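Local atomic coordinates of glycerophosphodiester phosphodiesterase (Cytophaga hutchinsonii ATCC 33406, PDB entry 3CH0), a protein that belongs to the glycerophosphoryl diester phosphodiesterase family and is built on a TIM-barrel fold. Residues E41-I46 and N134-S139; P149-F154 and V178-Y183; Q174-R179 and L196-G201. All blocks are in the same frame, centred on the assembly; numbering follows the deposited sequence.

Contact 1: residues E41-I46 and N134-S139; sequences EFDLVI and NGEIKS
Phe-42 and Asn-134 open a ladder of parallel strand bonding: Phe-42 N donates to Asn-134 O at 3.0 Å, Phe-42 O takes the N-H of Glu-136 at 2.8 Å, and Leu-44 N returns to Glu-136 O. The last rung, Lys-138 N to Leu-44 O, is weak at 3.3 Å, where the second strand has already ended in an inverse gamma turn centred on Lys-138. The two faces of this pair differ sharply in chemistry. On one, the Phe-42 ring lies over the bare backbone of Gly-135, whose CA sits 3.9 Å from the ring centroid in a CH-pi contact. A chi1 of 51° sets CG between the backbone N and carbonyl carbon and so swings the ring over the neighbouring strand. The other face is polar, with Glu-41, Asp-43, Asn-134 and Glu-136. Asp-43 and Glu-136 lie alongside each other with their carboxylate planes 70° apart, and Asp-43 OD1 stands 3.2 Å from Glu-136 OE1, two acceptors with no bond between them. Lys-138, bent at chi2, lays CE against Asp-43 OD1 while NZ makes a salt bridge of 2.7 Å to Glu-136 OE2, arriving from above the carboxylate plane. Outside partners set the remaining polar ends: Asn-24 holds Asp-43 OD2, Gln-174 and the backbone N of Arg-15 hold the two oxygens of Glu-41, and Gln-12 holds Asn-134, while a bound citric acid meets both Glu-136 OE1 and Lys-138 NZ. In TIM-barrel terms the acidic side faces the barrel interior. The opposite side, with Leu-44 and Ile-137, packs on helix 151-164, and strands 10-13 and 171-175 continue the parallel sheet beyond the pair.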
ATOM      1  N   GLU A  41      -2.684   3.335   3.536  1.00  8.75           N
ATOM      2  CA  GLU A  41      -1.875   2.739   2.501  1.00  7.93           C
ATOM      3  C   GLU A  41      -2.033   1.195   2.579  1.00  8.01           C
ATOM      4  O   GLU A  41      -2.104   0.599   3.668  1.00  8.49           O
ATOM      5  CB  GLU A  41      -0.415   3.172   2.629  1.00  9.34           C
ATOM      6  CG  GLU A  41       0.511   2.745   1.489  1.00 11.67           C
ATOM      7  CD  GLU A  41       0.897   1.289   1.477  1.00 11.12           C
ATOM      8  OE1 GLU A  41       0.836   0.553   2.502  1.00 11.07           O
ATOM      9  OE2 GLU A  41       1.349   0.802   0.411  1.00 12.24           O
ATOM     10  N   PHE A  42      -2.145   0.522   1.440  1.00  9.10           N
ATOM     11  CA  PHE A  42      -2.427  -0.899   1.471  1.00  8.79           C
ATOM     12  C   PHE A  42      -2.189  -1.480   0.089  1.00 10.13           C
ATOM     13  O   PHE A  42      -1.951  -0.774  -0.861  1.00  9.40           O
ATOM     14  CB  PHE A  42      -3.878  -1.180   1.906  1.00  8.70           C
ATOM     15  CG  PHE A  42      -4.870  -0.384   1.109  1.00  7.78           C
ATOM     16  CD1 PHE A  42      -5.216   0.901   1.485  1.00  8.66           C
ATOM     17  CD2 PHE A  42      -5.471  -0.917  -0.050  1.00  8.72           C
ATOM     18  CE1 PHE A  42      -6.058   1.666   0.739  1.00  9.21           C
ATOM     19  CE2 PHE A  42      -6.310  -0.154  -0.832  1.00  9.76           C
ATOM     20  CZ  PHE A  42      -6.614   1.132  -0.435  1.00  9.25           C
ATOM     21  N   ASP A  43      -2.262  -2.805   0.011  1.00  9.69           N
ATOM     22  CA  ASP A  43      -1.874  -3.607  -1.151  1.00  9.67           C
ATOM     23  C   ASP A  43      -3.044  -4.454  -1.575  1.00 10.75           C
ATOM     24  O   ASP A  43      -3.818  -4.903  -0.735  1.00  9.48           O
ATOM     25  CB  ASP A  43      -0.766  -4.508  -0.695  1.00  8.98           C
ATOM     26  CG  ASP A  43       0.363  -3.763  -0.048  1.00 10.47           C
ATOM     27  OD1 ASP A  43       0.981  -2.966  -0.763  1.00  9.90           O
ATOM     28  OD2 ASP A  43       0.724  -3.999   1.134  1.00 11.36           O
ATOM     29  N   LEU A  44      -3.191  -4.649  -2.895  1.00  9.10           N
ATOM     30  CA  LEU A  44      -4.317  -5.359  -3.465  1.00 10.19           C
ATOM     31  C   LEU A  44      -3.892  -6.470  -4.394  1.00  8.66           C
ATOM     32  O   LEU A  44      -2.969  -6.319  -5.226  1.00  9.21           O
ATOM     33  CB  LEU A  44      -5.237  -4.417  -4.235  1.00  9.17           C
ATOM     34  CG  LEU A  44      -5.726  -3.163  -3.495  1.00 10.61           C
ATOM     35  CD1 LEU A  44      -6.446  -2.152  -4.392  1.00 12.22           C
ATOM     36  CD2 LEU A  44      -6.633  -3.599  -2.339  1.00 11.95           C
ATOM     37  N   VAL A  45      -4.578  -7.598  -4.202  1.00 10.36           N
ATOM     38  CA  VAL A  45      -4.441  -8.804  -5.037  1.00  8.35           C
ATOM     39  C   VAL A  45      -5.847  -9.325  -5.345  1.00 10.57           C
ATOM     40  O   VAL A  45      -6.836  -8.735  -4.900  1.00 11.21           O
ATOM     41  CB  VAL A  45      -3.513  -9.839  -4.449  1.00  9.82           C
ATOM     42  CG1 VAL A  45      -2.155  -9.209  -4.020  1.00  9.23           C
ATOM     43  CG2 VAL A  45      -4.238 -10.558  -3.257  1.00 10.83           C
ATOM     44  N   ILE A  46      -5.913 -10.357  -6.199  1.00 10.49           N
ATOM     45  CA  ILE A  46      -7.185 -10.951  -6.672  1.00 10.86           C
ATOM     46  C   ILE A  46      -7.268 -12.440  -6.312  1.00 10.20           C
ATOM     47  O   ILE A  46      -6.298 -13.149  -6.453  1.00 12.34           O
ATOM     48  CB  ILE A  46      -7.303 -10.814  -8.190  1.00 12.11           C
ATOM     49  CG1 ILE A  46      -7.033  -9.345  -8.639  1.00 11.30           C
ATOM     50  CG2 ILE A  46      -8.721 -11.237  -8.683  1.00 12.61           C
ATOM     51  CD1 ILE A  46      -7.954  -8.277  -8.083  1.00 11.39           C
ATOM     52  N   ASN A 134      -4.349   4.942  -0.542  1.00  9.37           N
ATOM     53  CA  ASN A 134      -3.259   4.723  -1.464  1.00 10.08           C
ATOM     54  C   ASN A 134      -3.141   3.225  -1.612  1.00  9.75           C
ATOM     55  O   ASN A 134      -2.590   2.524  -0.725  1.00  9.74           O
ATOM     56  CB  ASN A 134      -1.988   5.341  -0.900  1.00  9.82           C
ATOM     57  CG  ASN A 134      -0.839   5.301  -1.886  1.00 12.09           C
ATOM     58  OD1 ASN A 134      -1.048   4.878  -3.057  1.00 14.36           O
ATOM     59  ND2 ASN A 134       0.383   5.582  -1.413  1.00 12.41           N
ATOM     60  N   GLY A 135      -3.704   2.704  -2.709  1.00  9.66           N
ATOM     61  CA  GLY A 135      -3.778   1.272  -2.926  1.00  7.75           C
ATOM     62  C   GLY A 135      -2.854   0.788  -3.997  1.00 10.74           C
ATOM     63  O   GLY A 135      -2.874   1.309  -5.092  1.00 10.37           O
ATOM     64  N   GLU A 136      -2.097  -0.257  -3.654  1.00  9.59           N
ATOM     65  CA  GLU A 136      -1.040  -0.788  -4.538  1.00  9.07           C
ATOM     66  C   GLU A 136      -1.527  -1.966  -5.331  1.00 10.65           C
ATOM     67  O   GLU A 136      -1.959  -2.960  -4.775  1.00 10.21           O
ATOM     68  CB  GLU A 136       0.233  -1.161  -3.746  1.00 10.15           C
ATOM     69  CG  GLU A 136       1.414  -1.567  -4.677  1.00 10.28           C
ATOM     70  CD  GLU A 136       2.727  -1.738  -4.009  1.00 10.90           C
ATOM     71  OE1 GLU A 136       2.895  -1.357  -2.838  1.00  9.91           O
ATOM     72  OE2 GLU A 136       3.619  -2.335  -4.708  1.00 11.63           O
ATOM     73  N   ILE A 137      -1.456  -1.874  -6.652  1.00  9.65           N
ATOM     74  CA  ILE A 137      -1.621  -3.026  -7.515  1.00  8.66           C
ATOM     75  C   ILE A 137      -0.365  -3.857  -7.549  1.00 11.29           C
ATOM     76  O   ILE A 137       0.636  -3.421  -8.122  1.00 10.39           O
ATOM     77  CB  ILE A 137      -2.143  -2.637  -8.940  1.00 13.17           C
ATOM     78  CG1 ILE A 137      -3.603  -2.167  -8.753  1.00 16.92           C
ATOM     79  CG2 ILE A 137      -2.088  -3.789  -9.936  1.00 12.41           C
ATOM     80  CD1 ILE A 137      -4.500  -2.153  -9.991  1.00 20.20           C
ATOM     81  N   LYS A 138      -0.422  -4.990  -6.867  1.00 10.06           N
ATOM     82  CA  LYS A 138       0.693  -5.884  -6.786  1.00 11.20           C
ATOM     83  C   LYS A 138       0.841  -6.859  -7.968  1.00 11.16           C
ATOM     84  O   LYS A 138       0.714  -8.057  -7.814  1.00 12.67           O
ATOM     85  CB  LYS A 138       0.620  -6.656  -5.452  1.00 11.41           C
ATOM     86  CG  LYS A 138       0.900  -5.792  -4.240  1.00 10.99           C
ATOM     87  CD  LYS A 138       2.380  -5.408  -4.113  1.00 11.10           C
ATOM     88  CE  LYS A 138       2.837  -4.787  -2.799  1.00 14.89           C
ATOM     89  NZ  LYS A 138       4.280  -4.211  -2.868  1.00 10.88           N
ATOM     90  N   SER A 139       1.149  -6.286  -9.135  1.00 12.78           N
ATOM     91  CA  SER A 139       1.316  -7.045 -10.381  1.00 11.23           C
ATOM     92  C   SER A 139       2.797  -7.031 -10.764  1.00 12.10           C
ATOM     93  O   SER A 139       3.528  -6.039 -10.494  1.00 12.23           O
ATOM     94  CB  SER A 139       0.467  -6.458 -11.523  1.00 11.07           C
ATOM     95  OG  SER A 139       0.774  -5.079 -11.715  1.00 11.77           O
TER

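Contact 2: residues P149-F154 and V178-Y183; sequences PNIALF and VRALEY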
ATOM      1  N   PRO A 149      -4.469 -11.723 -12.322  1.00 12.72           N
ATOM      2  CA  PRO A 149      -4.926 -11.623 -13.721  1.00 12.92           C
ATOM      3  C   PRO A 149      -3.977 -10.765 -14.600  1.00 12.59           C
ATOM      4  O   PRO A 149      -3.038 -10.164 -14.135  1.00 11.28           O
ATOM      5  CB  PRO A 149      -6.264 -10.907 -13.597  1.00 13.74           C
ATOM      6  CG  PRO A 149      -6.657 -10.983 -12.109  1.00 13.02           C
ATOM      7  CD  PRO A 149      -5.372 -11.024 -11.380  1.00 10.66           C
ATOM      8  N   ASN A 150      -4.318 -10.738 -15.873  1.00 11.56           N
ATOM      9  CA  ASN A 150      -3.802  -9.712 -16.766  1.00 10.84           C
ATOM     10  C   ASN A 150      -4.107  -8.315 -16.253  1.00 10.94           C
ATOM     11  O   ASN A 150      -5.026  -8.085 -15.442  1.00 13.15           O
ATOM     12  CB  ASN A 150      -4.389  -9.934 -18.187  1.00 12.68           C
ATOM     13  CG  ASN A 150      -5.919  -9.914 -18.194  1.00 12.60           C
ATOM     14  OD1 ASN A 150      -6.533 -10.795 -17.580  1.00 13.91           O
ATOM     15  ND2 ASN A 150      -6.526  -8.934 -18.867  1.00 12.40           N
ATOM     16  N   ILE A 151      -3.345  -7.371 -16.792  1.00  9.62           N
ATOM     17  CA  ILE A 151      -3.370  -5.994 -16.323  1.00  8.97           C
ATOM     18  C   ILE A 151      -4.778  -5.421 -16.367  1.00  9.97           C
ATOM     19  O   ILE A 151      -5.218  -4.797 -15.410  1.00 11.14           O
ATOM     20  CB  ILE A 151      -2.346  -5.126 -17.088  1.00 10.68           C
ATOM     21  CG1 ILE A 151      -0.939  -5.440 -16.646  1.00 10.00           C
ATOM     22  CG2 ILE A 151      -2.691  -3.655 -16.999  1.00 10.69           C
ATOM     23  CD1 ILE A 151      -0.569  -4.900 -15.248  1.00 11.03           C
ATOM     24  N   ALA A 152      -5.451  -5.532 -17.518  1.00 10.04           N
ATOM     25  CA  ALA A 152      -6.784  -4.922 -17.643  1.00  9.11           C
ATOM     26  C   ALA A 152      -7.742  -5.424 -16.576  1.00 11.45           C
ATOM     27  O   ALA A 152      -8.454  -4.613 -15.977  1.00 12.41           O
ATOM     28  CB  ALA A 152      -7.382  -5.141 -19.055  1.00 10.81           C
ATOM     29  N   LEU A 153      -7.782  -6.724 -16.374  1.00 10.87           N
ATOM     30  CA  LEU A 153      -8.734  -7.332 -15.410  1.00 10.44           C
ATOM     31  C   LEU A 153      -8.358  -6.925 -13.982  1.00 10.99           C
ATOM     32  O   LEU A 153      -9.255  -6.614 -13.176  1.00 11.58           O
ATOM     33  CB  LEU A 153      -8.804  -8.869 -15.537  1.00 14.05           C
ATOM     34  CG  LEU A 153      -9.825  -9.548 -14.614  1.00 13.17           C
ATOM     35  CD1 LEU A 153     -11.234  -8.888 -14.733  1.00 15.07           C
ATOM     36  CD2 LEU A 153      -9.748 -11.053 -14.872  1.00 14.62           C
ATOM     37  N   PHE A 154      -7.057  -7.019 -13.640  1.00 10.83           N
ATOM     38  CA  PHE A 154      -6.584  -6.643 -12.295  1.00 10.65           C
ATOM     39  C   PHE A 154      -7.058  -5.218 -12.030  1.00 11.35           C
ATOM     40  O   PHE A 154      -7.661  -4.910 -11.010  1.00 11.03           O
ATOM     41  CB  PHE A 154      -5.061  -6.809 -12.244  1.00 10.06           C
ATOM     42  CG  PHE A 154      -4.442  -6.964 -10.861  1.00  8.45           C
ATOM     43  CD1 PHE A 154      -5.015  -6.407  -9.720  1.00  9.53           C
ATOM     44  CD2 PHE A 154      -3.206  -7.586 -10.754  1.00 10.35           C
ATOM     45  CE1 PHE A 154      -4.413  -6.499  -8.505  1.00 10.84           C
ATOM     46  CE2 PHE A 154      -2.574  -7.697  -9.501  1.00 11.67           C
ATOM     47  CZ  PHE A 154      -3.193  -7.144  -8.382  1.00 11.28           C
ATOM     48  N   VAL A 178       4.885  -0.438 -14.346  1.00  9.84           N
ATOM     49  CA  VAL A 178       4.557   0.624 -15.295  1.00  9.44           C
ATOM     50  C   VAL A 178       3.363   0.283 -16.185  1.00  9.01           C
ATOM     51  O   VAL A 178       2.639   1.157 -16.615  1.00 11.82           O
ATOM     52  CB  VAL A 178       5.789   1.043 -16.107  1.00 10.79           C
ATOM     53  CG1 VAL A 178       6.802   1.747 -15.191  1.00 13.86           C
ATOM     54  CG2 VAL A 178       6.407  -0.139 -16.872  1.00 12.11           C
ATOM     55  N   ARG A 179       3.126  -0.993 -16.440  1.00  9.37           N
ATOM     56  CA  ARG A 179       2.005  -1.408 -17.291  1.00  9.98           C
ATOM     57  C   ARG A 179       0.700  -1.066 -16.613  1.00  8.87           C
ATOM     58  O   ARG A 179      -0.291  -0.703 -17.279  1.00 10.35           O
ATOM     59  CB  ARG A 179       2.024  -2.907 -17.517  1.00 10.91           C
ATOM     60  CG  ARG A 179       3.336  -3.484 -18.152  1.00 10.58           C
ATOM     61  CD  ARG A 179       3.286  -4.993 -18.274  1.00 10.37           C
ATOM     62  NE  ARG A 179       2.989  -5.605 -16.964  1.00 11.89           N
ATOM     63  CZ  ARG A 179       2.476  -6.810 -16.782  1.00  9.69           C
ATOM     64  NH1 ARG A 179       2.217  -7.602 -17.811  1.00 10.62           N
ATOM     65  NH2 ARG A 179       2.165  -7.230 -15.556  1.00  9.46           N
ATOM     66  N   ALA A 180       0.611  -1.309 -15.306  1.00 10.35           N
ATOM     67  CA  ALA A 180      -0.616  -1.009 -14.565  1.00 10.31           C
ATOM     68  C   ALA A 180      -0.807   0.532 -14.540  1.00 11.10           C
ATOM     69  O   ALA A 180      -1.929   1.034 -14.726  1.00 11.22           O
ATOM     70  CB  ALA A 180      -0.540  -1.547 -13.125  1.00 11.13           C
ATOM     71  N   LEU A 181       0.279   1.322 -14.374  1.00 10.98           N
ATOM     72  CA  LEU A 181       0.146   2.781 -14.400  1.00  9.42           C
ATOM     73  C   LEU A 181      -0.331   3.305 -15.775  1.00  9.74           C
ATOM     74  O   LEU A 181      -1.170   4.172 -15.866  1.00 12.68           O
ATOM     75  CB  LEU A 181       1.427   3.440 -13.934  1.00 10.40           C
ATOM     76  CG  LEU A 181       1.899   3.059 -12.541  1.00 12.75           C
ATOM     77  CD1 LEU A 181       3.311   3.628 -12.291  1.00 12.06           C
ATOM     78  CD2 LEU A 181       0.865   3.498 -11.500  1.00 11.06           C
ATOM     79  N   GLU A 182       0.234   2.737 -16.839  1.00 11.21           N
ATOM     80  CA  GLU A 182      -0.178   3.159 -18.187  1.00 10.59           C
ATOM     81  C   GLU A 182      -1.647   2.853 -18.429  1.00  9.63           C
ATOM     82  O   GLU A 182      -2.403   3.664 -19.027  1.00 11.94           O
ATOM     83  CB  GLU A 182       0.679   2.503 -19.275  1.00 12.01           C
ATOM     84  CG  GLU A 182       2.128   2.932 -19.276  1.00 12.47           C
ATOM     85  CD  GLU A 182       2.424   4.335 -19.732  1.00 14.07           C
ATOM     86  OE1 GLU A 182       1.524   5.091 -20.199  1.00 15.64           O
ATOM     87  OE2 GLU A 182       3.634   4.721 -19.643  1.00 15.08           O
ATOM     88  N   TYR A 183      -2.066   1.652 -18.051  1.00 10.45           N
ATOM     89  CA  TYR A 183      -3.458   1.211 -18.234  1.00 10.74           C
ATOM     90  C   TYR A 183      -4.402   2.129 -17.475  1.00 12.49           C
ATOM     91  O   TYR A 183      -5.430   2.622 -17.979  1.00 13.43           O
ATOM     92  CB  TYR A 183      -3.635  -0.230 -17.773  1.00 11.34           C
ATOM     93  CG  TYR A 183      -5.051  -0.701 -17.961  1.00 10.98           C
ATOM     94  CD1 TYR A 183      -5.464  -1.172 -19.179  1.00 11.48           C
ATOM     95  CD2 TYR A 183      -5.984  -0.583 -16.937  1.00 11.13           C
ATOM     96  CE1 TYR A 183      -6.767  -1.587 -19.391  1.00 11.53           C
ATOM     97  CE2 TYR A 183      -7.301  -1.030 -17.119  1.00 12.58           C
ATOM     98  CZ  TYR A 183      -7.701  -1.518 -18.367  1.00 15.10           C
ATOM     99  OH  TYR A 183      -8.993  -1.946 -18.616  1.00 13.28           O
TER
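A helix-to-helix contact in the outer layer of the barrel is formed where Ile-151 and Ala-152, in the first turn of helix 151-164, meet Arg-179, Ala-180 and Tyr-183 at the start of helix 178-187. No hydrogen bond joins the two segments, and the fit is one of aliphatic groups against flat ones. Ile-151 is the central wedge. Its CG1 stands 3.6 Å above the guanidinium plane of Arg-179, over the centre of the group, and the CD1 methyl runs on toward Ala-180 CB at 4.0 Å. The other branch, CG2, rests 3.6 Å from Tyr-183 CB, the two side chains running past one another head to tail. With CG anti to the backbone N at a chi1 of -180°, Tyr-183 stretches its ring across to the other helix, where Ala-152 CA lies 3.9 Å from the ring centroid, over one face and displaced toward the rim. Ala-152 CB touches CE1 and OH of the same tyrosine. The hydroxyl itself is hydrogen-bonded to Asp-156, one turn further along helix 151-164. The guanidinium has polar partners of its own, salt bridges to Asp-144 and Asp-177. Charged and hydroxyl groups thus keep their polar ends satisfied by acids near the interface, while the guanidinium and the aromatic ring offer flat faces, carrying no hydrogen bond across the contact, against which aliphatic groups rest.

Contact 3: residues Q174-R179 and L196-G201; sequences QSFDVR and LVETKG. With EDO (1,2-ethanediol), chain D.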
ATOM      1  N   GLN A 174      -1.287   3.137  -6.676  1.00  9.16           N
ATOM      2  CA  GLN A 174       0.163   3.083  -6.738  1.00  9.03           C
ATOM      3  C   GLN A 174       0.607   1.771  -7.297  1.00  8.51           C
ATOM      4  O   GLN A 174      -0.064   0.750  -7.181  1.00  9.77           O
ATOM      5  CB  GLN A 174       0.842   3.300  -5.391  1.00 10.60           C
ATOM      6  CG  GLN A 174       0.421   2.290  -4.357  1.00 10.96           C
ATOM      7  CD  GLN A 174       1.008   2.465  -2.951  1.00 10.45           C
ATOM      8  OE1 GLN A 174       2.110   3.012  -2.783  1.00  9.89           O
ATOM      9  NE2 GLN A 174       0.328   1.854  -1.945  1.00  9.65           N
ATOM     10  N   SER A 175       1.729   1.774  -8.022  1.00  8.66           N
ATOM     11  CA  SER A 175       2.287   0.516  -8.481  1.00  8.60           C
ATOM     12  C   SER A 175       3.743   0.672  -8.868  1.00  8.01           C
ATOM     13  O   SER A 175       4.172   1.736  -9.302  1.00  8.31           O
ATOM     14  CB  SER A 175       1.513  -0.069  -9.682  1.00  8.44           C
ATOM     15  OG  SER A 175       1.842  -1.415  -9.932  1.00 10.07           O
ATOM     16  N   PHE A 176       4.485  -0.434  -8.723  1.00  9.79           N
ATOM     17  CA  PHE A 176       5.796  -0.530  -9.351  1.00  9.44           C
ATOM     18  C   PHE A 176       5.689  -0.859 -10.828  1.00  9.96           C
ATOM     19  O   PHE A 176       6.709  -0.719 -11.585  1.00 11.59           O
ATOM     20  CB  PHE A 176       6.612  -1.664  -8.727  1.00  9.04           C
ATOM     21  CG  PHE A 176       7.175  -1.354  -7.390  1.00 10.32           C
ATOM     22  CD1 PHE A 176       8.343  -0.625  -7.256  1.00 11.56           C
ATOM     23  CD2 PHE A 176       6.593  -1.820  -6.259  1.00  9.88           C
ATOM     24  CE1 PHE A 176       8.864  -0.338  -6.020  1.00 12.67           C
ATOM     25  CE2 PHE A 176       7.147  -1.545  -5.017  1.00 11.59           C
ATOM     26  CZ  PHE A 176       8.261  -0.761  -4.910  1.00 10.49           C
ATOM     27  N   ASP A 177       4.560  -1.441 -11.230  1.00 10.92           N
ATOM     28  CA  ASP A 177       4.378  -2.046 -12.573  1.00  9.19           C
ATOM     29  C   ASP A 177       3.958  -0.931 -13.499  1.00 11.15           C
ATOM     30  O   ASP A 177       2.822  -0.494 -13.442  1.00 12.03           O
ATOM     31  CB  ASP A 177       3.324  -3.142 -12.518  1.00 10.00           C
ATOM     32  CG  ASP A 177       3.229  -3.951 -13.787  1.00 11.99           C
ATOM     33  OD1 ASP A 177       3.794  -3.529 -14.830  1.00 11.79           O
ATOM     34  OD2 ASP A 177       2.595  -5.004 -13.717  1.00 11.77           O
ATOM     35  N   VAL A 178       4.885  -0.438 -14.346  1.00  9.84           N
ATOM     36  CA  VAL A 178       4.557   0.624 -15.295  1.00  9.44           C
ATOM     37  C   VAL A 178       3.363   0.283 -16.185  1.00  9.01           C
ATOM     38  O   VAL A 178       2.639   1.157 -16.615  1.00 11.82           O
ATOM     39  CB  VAL A 178       5.789   1.043 -16.107  1.00 10.79           C
ATOM     40  CG1 VAL A 178       6.802   1.747 -15.191  1.00 13.86           C
ATOM     41  CG2 VAL A 178       6.407  -0.139 -16.872  1.00 12.11           C
ATOM     42  N   ARG A 179       3.126  -0.993 -16.440  1.00  9.37           N
ATOM     43  CA  ARG A 179       2.005  -1.408 -17.291  1.00  9.98           C
ATOM     44  C   ARG A 179       0.700  -1.066 -16.613  1.00  8.87           C
ATOM     45  O   ARG A 179      -0.291  -0.703 -17.279  1.00 10.35           O
ATOM     46  CB  ARG A 179       2.024  -2.907 -17.517  1.00 10.91           C
ATOM     47  CG  ARG A 179       3.336  -3.484 -18.152  1.00 10.58           C
ATOM     48  CD  ARG A 179       3.286  -4.993 -18.274  1.00 10.37           C
ATOM     49  NE  ARG A 179       2.989  -5.605 -16.964  1.00 11.89           N
ATOM     50  CZ  ARG A 179       2.476  -6.810 -16.782  1.00  9.69           C
ATOM     51  NH1 ARG A 179       2.217  -7.602 -17.811  1.00 10.62           N
ATOM     52  NH2 ARG A 179       2.165  -7.230 -15.556  1.00  9.46           N
ATOM     53  N   LEU A 196       5.798   4.000  -7.873  1.00  7.75           N
ATOM     54  CA  LEU A 196       6.705   3.382  -6.941  1.00  7.80           C
ATOM     55  C   LEU A 196       8.001   3.025  -7.644  1.00  8.38           C
ATOM     56  O   LEU A 196       8.000   2.408  -8.709  1.00 10.79           O
ATOM     57  CB  LEU A 196       6.113   2.124  -6.321  1.00  8.20           C
ATOM     58  CG  LEU A 196       4.954   2.333  -5.371  1.00  8.49           C
ATOM     59  CD1 LEU A 196       4.173   1.043  -5.052  1.00 10.54           C
ATOM     60  CD2 LEU A 196       5.523   2.950  -4.082  1.00 10.64           C
ATOM     61  N   VAL A 197       9.108   3.428  -7.012  1.00  8.66           N
ATOM     62  CA  VAL A 197      10.454   3.252  -7.550  1.00  9.71           C
ATOM     63  C   VAL A 197      11.369   2.693  -6.486  1.00 11.51           C
ATOM     64  O   VAL A 197      11.456   3.202  -5.385  1.00 10.14           O
ATOM     65  CB  VAL A 197      11.030   4.581  -8.104  1.00 12.56           C
ATOM     66  CG1 VAL A 197      12.546   4.365  -8.479  1.00 12.98           C
ATOM     67  CG2 VAL A 197      10.132   5.036  -9.248  1.00 12.45           C
ATOM     68  N   GLU A 198      12.074   1.629  -6.846  1.00 11.13           N
ATOM     69  CA  GLU A 198      13.090   1.051  -5.925  1.00 13.00           C
ATOM     70  C   GLU A 198      14.463   0.765  -6.558  1.00 12.29           C
ATOM     71  O   GLU A 198      15.301   0.186  -5.891  1.00 16.91           O
ATOM     72  CB  GLU A 198      12.548  -0.203  -5.231  1.00 13.29           C
ATOM     73  CG  GLU A 198      12.326  -1.359  -6.093  1.00 16.50           C
ATOM     74  CD  GLU A 198      11.828  -2.569  -5.316  1.00 24.80           C
ATOM     75  OE1 GLU A 198      11.859  -2.547  -4.056  1.00 29.11           O
ATOM     76  OE2 GLU A 198      11.412  -3.526  -6.000  1.00 36.21           O
ATOM     77  N   THR A 199      14.670   1.117  -7.815  1.00 13.08           N
ATOM     78  CA  THR A 199      15.902   0.768  -8.523  1.00 11.26           C
ATOM     79  C   THR A 199      16.795   2.007  -8.561  1.00 12.93           C
ATOM     80  O   THR A 199      16.369   3.138  -8.431  1.00 12.98           O
ATOM     81  CB  THR A 199      15.580   0.272  -9.950  1.00 14.97           C
ATOM     82  OG1 THR A 199      14.741   1.238 -10.571  1.00 15.92           O
ATOM     83  CG2 THR A 199      14.867  -1.051  -9.901  1.00 14.48           C
ATOM     84  N   LYS A 200      18.069   1.735  -8.793  1.00 13.04           N
ATOM     85  CA  LYS A 200      19.040   2.750  -9.096  1.00 13.34           C
ATOM     86  C   LYS A 200      18.670   3.441 -10.415  1.00 12.62           C
ATOM     87  O   LYS A 200      18.327   2.815 -11.407  1.00 15.76           O
ATOM     88  CB  LYS A 200      20.440   2.104  -9.160  1.00 12.59           C
ATOM     89  CG  LYS A 200      21.530   3.079  -9.440  1.00 16.71           C
ATOM     90  CD  LYS A 200      22.902   2.471  -9.218  1.00 19.61           C
ATOM     91  CE  LYS A 200      23.993   3.560  -9.181  1.00 23.15           C
ATOM     92  NZ  LYS A 200      24.185   4.050 -10.548  1.00 33.85           N
ATOM     93  N   GLY A 201      18.818   4.748 -10.400  1.00 13.52           N
ATOM     94  CA  GLY A 201      18.571   5.538 -11.583  1.00 15.83           C
ATOM     95  C   GLY A 201      18.392   6.999 -11.292  1.00 16.27           C
ATOM     96  O   GLY A 201      17.899   7.427 -10.229  1.00 14.80           O
TER
HETATM   97  C1  EDO D 274      16.969   1.162  -3.248  1.00 26.48           C
HETATM   98  O1  EDO D 274      17.551   0.681  -4.472  1.00 20.40           O
HETATM   99  C2  EDO D 274      17.233   0.170  -2.135  1.00 25.97           C
HETATM  100  O2  EDO D 274      16.935   0.650  -0.839  1.00 28.06           O
HETATM  101  O   HOH W   1       8.863   0.886 -10.824  1.00 11.40           O
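One water bridges the two segments, donating to Leu-196 O at 2.7 Å and to Phe-176 O at 2.8 Å. It joins the carbonyls of Phe-176, just beyond strand 171-175, and Leu-196, near the end of strand 192-197, two neighbouring parallel strands of the TIM barrel that helix 178-187 connects as a beta-alpha-beta crossover. A direct bond lies just before it: Leu-196 N reaches Ser-175 O at 3.1 Å, from well above the carbonyl plane. The Phe-176 ring is packed on both faces. Leu-196 CB sits nearly over its centre, 3.6 Å from the centroid. Glu-198 CG touches Phe-176 CE1 at 3.6 Å, and OE2 stands over the opposite face toward the rim, with the carboxylate tilted 34° to the ring. Leu-196 CD1 continues to Gln-174 OE1, whose amide partner NE2 is held by Glu-41. A citric acid lies close to the Phe-176 ring, and 1,2-ethanediol donates from O1 to Glu-198 O. The turn into the helix is fixed by an ST turn in which Ser-175 OG accepts from Asp-177 N, and by the N-cap Asp-177, whose OD1 receives both N and NE of Arg-179, NE coming in along the syn lone pair at 3.1 Å.

Overall arrangement
Following the chain from the N terminus, contact 1 closes first, pairing 41-46 with 134-139 across 87 intervening residues. It is complete before contact 2 opens at residue 149. Contact 2 and contact 3 then cross: contact 3 opens at residue 174, between the two segments of contact 2, and closes at 196-201 after contact 2 has closed, and Val-178 and Arg-179 belong to both. Contact 3 closes at the end of strand 192-197 and the loop after it. Interior strands, outer helices and strand-end loops are thereby tied together: Phe-154 and Pro-149 of contact 2 pack on Ile-46 of contact 1, and Ser-139 of contact 1 probably hydrogen-bonds to Asp-177 of contact 3.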